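Side-chain contacts in BauA (Acinetobacter baumannii, PDB 6HCP), which takes up iron across the outer membrane as the ferric preacinetobactin complex, acting as a siderophore receptor of the TonB-dependent family: residues A[40-45]-A[69-74]; A[612-617]-A[655-660]. All blocks are in the same frame, centred on the assembly; numbering follows the deposited sequence.

Contact 1: residues A[40-45]-A[69-74]. With EDO (1,2-ethanediol), chain U; EDO (1,2-ethanediol), chain K; EDO (1,2-ethanediol), chain I; EDO (1,2-ethanediol), chain H.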
ATOM      1  N   GLY A  40      19.533   5.571 -24.481  1.00 34.57           N
ATOM      2  CA  GLY A  40      18.390   5.497 -23.590  1.00 40.66           C
ATOM      3  C   GLY A  40      17.098   5.961 -24.239  1.00 39.29           C
ATOM      4  O   GLY A  40      16.020   5.593 -23.792  1.00 39.32           O
ATOM      5  N   GLY A  41      17.193   6.900 -25.186  1.00 33.26           N
ATOM      6  CA  GLY A  41      16.042   7.369 -25.932  1.00 36.15           C
ATOM      7  C   GLY A  41      15.201   8.417 -25.189  1.00 28.70           C
ATOM      8  O   GLY A  41      14.181   8.855 -25.718  1.00 34.96           O
ATOM      9  N   GLN A  42      15.654   8.870 -24.015  1.00 30.66           N
ATOM     10  CA  GLN A  42      14.791   9.733 -23.181  1.00 35.04           C
ATOM     11  C   GLN A  42      15.241  11.204 -23.202  1.00 29.37           C
ATOM     12  O   GLN A  42      14.444  12.087 -22.871  1.00 28.44           O
ATOM     13  CB  GLN A  42      14.702   9.134 -21.782  1.00 35.56           C
ATOM     14  CG  GLN A  42      13.849   7.863 -21.808  1.00 36.63           C
ATOM     15  CD  GLN A  42      13.904   7.107 -20.511  1.00 41.90           C
ATOM     16  OE1 GLN A  42      14.859   7.274 -19.754  1.00 40.01           O
ATOM     17  NE2 GLN A  42      12.812   6.398 -20.204  1.00 35.70           N
ATOM     18  N   VAL A  43      16.465  11.449 -23.653  1.00 29.26           N
ATOM     19  CA  VAL A  43      17.049  12.772 -23.735  1.00 32.02           C
ATOM     20  C   VAL A  43      17.634  12.954 -25.137  1.00 31.18           C
ATOM     21  O   VAL A  43      18.147  11.994 -25.740  1.00 33.56           O
ATOM     22  CB  VAL A  43      18.116  12.902 -22.641  1.00 35.88           C
ATOM     23  CG1 VAL A  43      19.081  14.048 -22.888  1.00 41.21           C
ATOM     24  CG2 VAL A  43      17.458  13.014 -21.272  1.00 37.16           C
ATOM     25  N   ALA A  44      17.561  14.177 -25.653  1.00 28.00           N
ATOM     26  CA  ALA A  44      18.113  14.516 -26.979  1.00 28.79           C
ATOM     27  C   ALA A  44      19.499  15.146 -26.826  1.00 32.87           C
ATOM     28  O   ALA A  44      19.892  15.583 -25.752  1.00 35.02           O
ATOM     29  CB  ALA A  44      17.155  15.425 -27.702  1.00 34.15           C
ATOM     30  N   THR A  45      20.249  15.195 -27.933  1.00 32.15           N
ATOM     31  CA  THR A  45      21.649  15.583 -27.878  1.00 36.04           C
ATOM     32  C   THR A  45      21.823  17.079 -28.162  1.00 32.18           C
ATOM     33  O   THR A  45      22.933  17.584 -28.092  1.00 36.54           O
ATOM     34  CB  THR A  45      22.482  14.768 -28.877  1.00 37.00           C
ATOM     35  OG1 THR A  45      21.831  14.899 -30.141  1.00 39.96           O
ATOM     36  CG2 THR A  45      22.575  13.306 -28.500  1.00 47.19           C
ATOM     37  N   ASP A  69       9.671  12.813 -26.347  1.00 28.46           N
ATOM     38  CA  ASP A  69       8.314  12.368 -26.220  1.00 29.70           C
ATOM     39  C   ASP A  69       8.265  10.934 -25.660  1.00 27.46           C
ATOM     40  O   ASP A  69       7.296  10.592 -25.013  1.00 28.22           O
ATOM     41  CB  ASP A  69       7.530  12.516 -27.528  1.00 32.32           C
ATOM     42  CG  ASP A  69       8.134  11.858 -28.767  1.00 34.34           C
ATOM     43  OD1 ASP A  69       9.342  11.566 -28.788  1.00 39.60           O
ATOM     44  OD2 ASP A  69       7.370  11.629 -29.692  1.00 53.12           O
ATOM     45  N   LYS A  70       9.296  10.124 -25.902  1.00 27.62           N
ATOM     46  CA  LYS A  70       9.348   8.770 -25.326  1.00 31.42           C
ATOM     47  C   LYS A  70       9.412   8.872 -23.790  1.00 30.08           C
ATOM     48  O   LYS A  70       8.689   8.175 -23.074  1.00 27.85           O
ATOM     49  CB  LYS A  70      10.528   7.977 -25.900  1.00 32.01           C
ATOM     50  CG  LYS A  70      10.732   6.573 -25.304  1.00 35.26           C
ATOM     51  CD  LYS A  70       9.466   5.730 -25.291  1.00 40.31           C
ATOM     52  CE  LYS A  70       9.702   4.231 -25.180  1.00 44.70           C
ATOM     53  NZ  LYS A  70      10.481   3.876 -23.967  1.00 43.59           N
ATOM     54  N   TYR A  71      10.239   9.793 -23.274  1.00 28.82           N
ATOM     55  CA  TYR A  71      10.311  10.034 -21.813  1.00 29.45           C
ATOM     56  C   TYR A  71       8.962  10.500 -21.267  1.00 24.50           C
ATOM     57  O   TYR A  71       8.467   9.988 -20.267  1.00 27.08           O
ATOM     58  CB  TYR A  71      11.407  11.041 -21.466  1.00 29.40           C
ATOM     59  CG  TYR A  71      11.598  11.256 -19.988  1.00 29.88           C
ATOM     60  CD1 TYR A  71      12.052  10.233 -19.171  1.00 29.18           C
ATOM     61  CD2 TYR A  71      11.265  12.461 -19.393  1.00 30.21           C
ATOM     62  CE1 TYR A  71      12.275  10.435 -17.819  1.00 28.07           C
ATOM     63  CE2 TYR A  71      11.485  12.683 -18.047  1.00 28.31           C
ATOM     64  CZ  TYR A  71      11.990  11.666 -17.253  1.00 30.02           C
ATOM     65  OH  TYR A  71      12.189  11.872 -15.913  1.00 29.93           O
ATOM     66  N   ILE A  72       8.305  11.403 -21.995  1.00 27.27           N
ATOM     67  CA  ILE A  72       7.041  11.922 -21.586  1.00 26.64           C
ATOM     68  C   ILE A  72       6.033  10.771 -21.425  1.00 29.72           C
ATOM     69  O   ILE A  72       5.252  10.742 -20.455  1.00 26.42           O
ATOM     70  CB  ILE A  72       6.560  13.006 -22.564  1.00 26.28           C
ATOM     71  CG1 ILE A  72       7.513  14.209 -22.579  1.00 32.04           C
ATOM     72  CG2 ILE A  72       5.143  13.418 -22.254  1.00 29.97           C
ATOM     73  CD1 ILE A  72       7.223  15.174 -23.698  1.00 32.15           C
ATOM     74  N   GLU A  73       5.962   9.880 -22.422  0.50 27.95           N
ATOM     75  CA  GLU A  73       4.994   8.782 -22.348  0.50 26.69           C
ATOM     76  C   GLU A  73       5.431   7.797 -21.249  0.50 24.70           C
ATOM     77  O   GLU A  73       4.586   7.219 -20.571  0.50 27.20           O
ATOM     78  CB  GLU A  73       4.829   8.080 -23.701  0.50 31.18           C
ATOM     79  CG  GLU A  73       4.068   8.895 -24.743  0.50 30.94           C
ATOM     80  CD  GLU A  73       2.570   9.109 -24.562  0.50 39.30           C
ATOM     81  OE1 GLU A  73       2.068  10.109 -25.153  0.50 38.44           O
ATOM     82  OE2 GLU A  73       1.888   8.272 -23.879  0.50 27.31           O
ATOM     83  N   ASP A  74       6.742   7.616 -21.070  1.00 25.67           N
ATOM     84  CA  ASP A  74       7.246   6.687 -20.048  1.00 28.69           C
ATOM     85  C   ASP A  74       6.860   7.143 -18.630  1.00 33.65           C
ATOM     86  O   ASP A  74       6.593   6.310 -17.759  1.00 29.60           O
ATOM     87  CB  ASP A  74       8.748   6.483 -20.170  1.00 28.56           C
ATOM     88  CG  ASP A  74       9.144   5.581 -21.337  1.00 34.14           C
ATOM     89  OD1 ASP A  74       8.252   4.888 -21.878  1.00 37.65           O
ATOM     90  OD2 ASP A  74      10.327   5.600 -21.705  1.00 33.93           O
TER
HETATM   91  C1  EDO U 818      18.325   8.145 -20.537  1.00 48.20           C
HETATM   92  O1  EDO U 818      18.553   8.810 -19.275  1.00 46.18           O
HETATM   93  C2  EDO U 818      18.576   9.171 -21.638  1.00 42.05           C
HETATM   94  O2  EDO U 818      17.990   8.762 -22.848  1.00 40.36           O
HETATM   95  C1  EDO K 808       6.243   3.128 -17.155  1.00 37.67           C
HETATM   96  O1  EDO K 808       6.916   3.718 -18.326  1.00 39.75           O
HETATM   97  C2  EDO K 808       7.336   2.692 -16.160  1.00 46.61           C
HETATM   98  O2  EDO K 808       8.046   3.842 -15.649  1.00 51.22           O
HETATM   99  C1  EDO I 806      16.102   6.987 -16.661  1.00 38.98           C
HETATM  100  O1  EDO I 806      16.294   7.787 -17.883  1.00 44.37           O
HETATM  101  C2  EDO I 806      15.182   7.648 -15.636  1.00 49.17           C
HETATM  102  O2  EDO I 806      13.809   7.628 -16.002  1.00 52.78           O
HETATM  103  C1  EDO H 805      20.746  18.903 -24.715  1.00 42.08           C
HETATM  104  O1  EDO H 805      22.005  19.551 -24.975  1.00 45.29           O
HETATM  105  C2  EDO H 805      20.916  17.796 -23.674  1.00 40.75           C
HETATM  106  O2  EDO H 805      19.628  17.196 -23.385  1.00 34.44           O

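Contact 2: residues A[612-617]-A[655-660]. With EDO (1,2-ethanediol), chain K.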
ATOM      1  N   GLY A 612      16.371   8.869 -11.034  1.00 24.54           N
ATOM      2  CA  GLY A 612      15.457   8.004 -11.733  1.00 24.62           C
ATOM      3  C   GLY A 612      16.244   6.937 -12.482  1.00 28.79           C
ATOM      4  O   GLY A 612      17.245   7.227 -13.142  1.00 29.74           O
ATOM      5  N   ALA A 613      15.891   5.675 -12.237  1.00 29.11           N
ATOM      6  CA  ALA A 613      16.597   4.557 -12.826  1.00 29.75           C
ATOM      7  C   ALA A 613      15.577   3.668 -13.524  1.00 30.05           C
ATOM      8  O   ALA A 613      14.427   3.562 -13.065  1.00 29.19           O
ATOM      9  CB  ALA A 613      17.358   3.781 -11.768  1.00 35.12           C
ATOM     10  N   GLU A 614      16.029   3.016 -14.602  1.00 29.18           N
ATOM     11  CA  GLU A 614      15.252   2.007 -15.287  1.00 29.39           C
ATOM     12  C   GLU A 614      16.180   0.823 -15.601  1.00 29.17           C
ATOM     13  O   GLU A 614      17.367   1.013 -15.883  1.00 29.51           O
ATOM     14  CB  GLU A 614      14.645   2.551 -16.581  1.00 29.42           C
ATOM     15  CG  GLU A 614      13.605   3.640 -16.391  1.00 33.01           C
ATOM     16  CD  GLU A 614      12.810   3.975 -17.641  1.00 34.24           C
ATOM     17  OE1 GLU A 614      13.303   3.653 -18.739  1.00 36.16           O
ATOM     18  OE2 GLU A 614      11.699   4.510 -17.513  1.00 50.18           O
ATOM     19  N   TRP A 615      15.606  -0.386 -15.564  1.00 30.63           N
ATOM     20  CA  TRP A 615      16.346  -1.622 -15.843  1.00 33.21           C
ATOM     21  C   TRP A 615      15.487  -2.518 -16.747  1.00 30.09           C
ATOM     22  O   TRP A 615      14.294  -2.686 -16.492  1.00 30.01           O
ATOM     23  CB  TRP A 615      16.734  -2.314 -14.524  1.00 36.27           C
ATOM     24  CG  TRP A 615      17.317  -3.684 -14.698  1.00 60.79           C
ATOM     25  CD1 TRP A 615      18.500  -4.008 -15.301  1.00 67.97           C
ATOM     26  CD2 TRP A 615      16.757  -4.928 -14.233  1.00 60.28           C
ATOM     27  NE1 TRP A 615      18.700  -5.364 -15.269  1.00 54.28           N
ATOM     28  CE2 TRP A 615      17.643  -5.954 -14.631  1.00 59.18           C
ATOM     29  CE3 TRP A 615      15.583  -5.277 -13.554  1.00 73.92           C
ATOM     30  CZ2 TRP A 615      17.387  -7.299 -14.365  1.00 61.09           C
ATOM     31  CZ3 TRP A 615      15.338  -6.604 -13.278  1.00 69.28           C
ATOM     32  CH2 TRP A 615      16.234  -7.597 -13.673  1.00 70.59           C
ATOM     33  N   ASP A 616      16.068  -2.926 -17.881  1.00 33.79           N
ATOM     34  CA  ASP A 616      15.390  -3.716 -18.905  1.00 38.81           C
ATOM     35  C   ASP A 616      15.822  -5.199 -18.812  1.00 34.54           C
ATOM     36  O   ASP A 616      16.981  -5.502 -18.550  1.00 34.61           O
ATOM     37  CB  ASP A 616      15.758  -3.236 -20.311  1.00 38.97           C
ATOM     38  CG  ASP A 616      15.229  -1.870 -20.698  1.00 43.66           C
ATOM     39  OD1 ASP A 616      14.271  -1.388 -20.053  1.00 38.76           O
ATOM     40  OD2 ASP A 616      15.692  -1.365 -21.731  1.00 37.71           O
ATOM     41  N   THR A 617      14.869  -6.113 -19.013  0.50 38.23           N
ATOM     42  CA  THR A 617      15.183  -7.542 -19.184  0.50 37.89           C
ATOM     43  C   THR A 617      14.179  -8.134 -20.179  0.50 41.02           C
ATOM     44  O   THR A 617      13.033  -7.679 -20.263  0.50 39.73           O
ATOM     45  CB  THR A 617      15.219  -8.267 -17.829  0.50 43.74           C
ATOM     46  OG1 THR A 617      15.788  -9.571 -17.982  0.50 37.52           O
ATOM     47  CG2 THR A 617      13.853  -8.389 -17.193  0.50 43.28           C
ATOM     48  N   GLY A 655       7.624   2.049 -11.152  1.00 31.05           N
ATOM     49  CA  GLY A 655       6.875   1.757 -12.341  1.00 31.55           C
ATOM     50  C   GLY A 655       7.322   0.465 -13.000  1.00 30.14           C
ATOM     51  O   GLY A 655       8.408  -0.030 -12.737  1.00 27.82           O
ATOM     52  N   ALA A 656       6.497  -0.000 -13.935  1.00 31.32           N
ATOM     53  CA  ALA A 656       6.874  -1.090 -14.817  1.00 33.44           C
ATOM     54  C   ALA A 656       6.300  -0.810 -16.204  1.00 26.90           C
ATOM     55  O   ALA A 656       5.210  -0.225 -16.356  1.00 28.21           O
ATOM     56  CB  ALA A 656       6.394  -2.416 -14.255  1.00 33.50           C
ATOM     57  N   ARG A 657       7.038  -1.269 -17.214  1.00 28.68           N
ATOM     58  CA  ARG A 657       6.656  -1.138 -18.593  1.00 30.65           C
ATOM     59  C   ARG A 657       6.915  -2.474 -19.306  1.00 29.91           C
ATOM     60  O   ARG A 657       7.926  -3.094 -19.071  1.00 30.29           O
ATOM     61  CB  ARG A 657       7.489  -0.020 -19.224  1.00 33.65           C
ATOM     62  CG  ARG A 657       7.193   0.301 -20.684  1.00 38.43           C
ATOM     63  CD  ARG A 657       7.768   1.671 -21.058  1.00 38.18           C
ATOM     64  NE  ARG A 657       9.227   1.715 -21.078  1.00 36.42           N
ATOM     65  CZ  ARG A 657      10.001   2.449 -20.274  1.00 36.66           C
ATOM     66  NH1 ARG A 657      11.294   2.511 -20.523  1.00 33.19           N
ATOM     67  NH2 ARG A 657       9.524   3.025 -19.185  1.00 32.00           N
ATOM     68  N   TYR A 658       6.000  -2.837 -20.204  1.00 31.84           N
ATOM     69  CA  TYR A 658       6.178  -4.028 -21.031  1.00 33.34           C
ATOM     70  C   TYR A 658       5.894  -3.644 -22.478  1.00 29.46           C
ATOM     71  O   TYR A 658       4.786  -3.228 -22.809  1.00 31.81           O
ATOM     72  CB  TYR A 658       5.265  -5.180 -20.591  1.00 34.21           C
ATOM     73  CG  TYR A 658       5.562  -6.485 -21.301  1.00 34.50           C
ATOM     74  CD1 TYR A 658       6.818  -7.063 -21.210  1.00 35.95           C
ATOM     75  CD2 TYR A 658       4.644  -7.068 -22.158  1.00 36.00           C
ATOM     76  CE1 TYR A 658       7.149  -8.202 -21.930  1.00 40.83           C
ATOM     77  CE2 TYR A 658       4.942  -8.237 -22.851  1.00 37.15           C
ATOM     78  CZ  TYR A 658       6.199  -8.802 -22.741  1.00 41.43           C
ATOM     79  OH  TYR A 658       6.506  -9.947 -23.423  1.00 42.40           O
ATOM     80  N   SER A 659       6.917  -3.786 -23.321  0.50 30.81           N
ATOM     81  CA  SER A 659       6.816  -3.479 -24.747  0.50 34.02           C
ATOM     82  C   SER A 659       6.948  -4.771 -25.561  0.50 34.19           C
ATOM     83  O   SER A 659       7.881  -5.542 -25.355  0.50 35.30           O
ATOM     84  CB  SER A 659       7.849  -2.466 -25.158  0.50 36.94           C
ATOM     85  OG  SER A 659       9.153  -3.018 -25.079  0.50 39.45           O
ATOM     86  N   THR A 660       5.973  -5.000 -26.441  1.00 37.65           N
ATOM     87  CA  THR A 660       5.893  -6.228 -27.225  1.00 42.83           C
ATOM     88  C   THR A 660       5.199  -5.918 -28.554  1.00 43.00           C
ATOM     89  O   THR A 660       4.975  -4.751 -28.880  1.00 37.32           O
ATOM     90  CB  THR A 660       5.200  -7.324 -26.402  1.00 42.42           C
ATOM     91  OG1 THR A 660       5.360  -8.570 -27.076  1.00 44.95           O
ATOM     92  CG2 THR A 660       3.732  -7.056 -26.167  1.00 38.90           C
TER
HETATM   93  C1  EDO K 808       6.243   3.128 -17.155  1.00 37.67           C
HETATM   94  O1  EDO K 808       6.916   3.718 -18.326  1.00 39.75           O
HETATM   95  C2  EDO K 808       7.336   2.692 -16.160  1.00 46.61           C
HETATM   96  O2  EDO K 808       8.046   3.842 -15.649  1.00 51.22           O

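Contact 1: residues A[40-45]-A[69-74]
Gln42 and Lys70 meet on one carboxylate oxygen, Asp74 OD2, which accepts one hydrogen bond from an amide and another from an ammonium group. The bond across the contact runs from Gln42 NE2 to Asp74 OD2 over 3.0 Å. It is fairly straight, with an N-H...O angle of 158°, and it lies nearly in the plane of the amide. The oxygen is met on its anti side, slightly out of the carboxylate plane, and the amide and carboxylate planes are steeply turned against each other. The syn lone pair is used by Lys70 NZ, 2.8 Å from Asp74 OD2 in a salt bridge. Lys70 sits one turn before Asp74 on helix 69-75, and bends at chi2 and chi4 bring NZ forward to the carboxylate.

The amide gets there by a different route. Gln42 runs out extended beyond CG, passing across the foot of Tyr71 with its CB 3.8 Å from Tyr71 CB. Its amide carbon CD comes to the edge of the ring, 3.9 Å from Tyr71 CD1, and the two planes stand 76° apart, so the amide does not stack. The backbone Gln42 O also touches Tyr71 CB at 3.5 Å.

These residues join the N-terminal loop to the plug helix that follows strand 64-68, whose last residue, Thr68, also shares backbone hydrogen bonding with Gln42. Met578 of strand 575-590 packs on both Gln42 and Tyr71, bringing the barrel wall against the pair. Arg670 forms a salt bridge with Asp74 OD1, on the other oxygen. With Lys70 mainly on OD2, more weakly on OD1, and Arg670 on OD1, the buried Asp74 probably stays ionised, and the neutral amide adds direction without adding charge.

Contact 2: residues A[612-617]-A[655-660]
Arg657 presents an edge of its guanidinium, not a face, to the carboxylate of Glu614, and a bound 1,2-ethanediol sits at the edge as well; on the same strand as Glu614, Thr617 CB lies over one face of the Trp615 ring, toward its rim. The meeting of Arg657 and Glu614 is end-on: NH1 and NH2 each take one oxygen, a two-nitrogen salt bridge inside the beta-barrel of this TonB-dependent receptor. Arg657 NH1 is 2.9 Å from Glu614 OE1, at an N-H...O angle of 164°. Arg657 NH2 lies 3.1 Å from Glu614 OE2 and is straighter still, at 169°. Both acceptors lie close to the guanidinium plane, yet the nitrogens approach from above the carboxylate plane, because the two flat groups are turned 46° apart.

The strands carrying the pair are not neighbours. Strand 622-637 runs between 599-618 and 645-662, and the nearest CA atoms, those of Glu614 and Gly655, are 8.9 Å apart. The side chains therefore bridge over the intervening strand, where Thr625 touches both. Glu614 extends beyond CG to span its part of the gap, while Arg657 starts with CG anti to the backbone N and then bends at chi3, which turns the guanidinium toward Glu614.

Glu614 OE1 has a second partner, a salt bridge from Arg576 of strand 575-590, so this one carboxylate gathers two arginines. Asp616 adds another negative group, also paired with Arg576, which probably eases the closeness of the two guanidinium groups. Away from these charges, Trp615 meets Tyr658 of a neighbouring subunit, placing the same strand at the trimer interface. On the other strand, Arg657 NH2 gives a further hydrogen bond to O1 of the ethanediol, 2.8 Å away.

The two contacts show how a plug and its barrel can share one polar network. Contact 1 is buried and belongs to the plug side, joining a loop to a helix through an amide and close packing against a tyrosine; contact 2 is partly buried, lies in the barrel wall and rests on a two-nitrogen salt bridge, charge and directed hydrogen bonds together, linking two strands separated by a third. Their centres are 13 Å apart, and they meet directly: Gln42 makes a weak hydrogen bond to Glu614, and Asp74 OD1 faces Arg657 NE in a long, weak ion pair at 3.4 Å. A single ethanediol also touches both, accepting from Arg657 and donating to the backbone oxygen of Asp74.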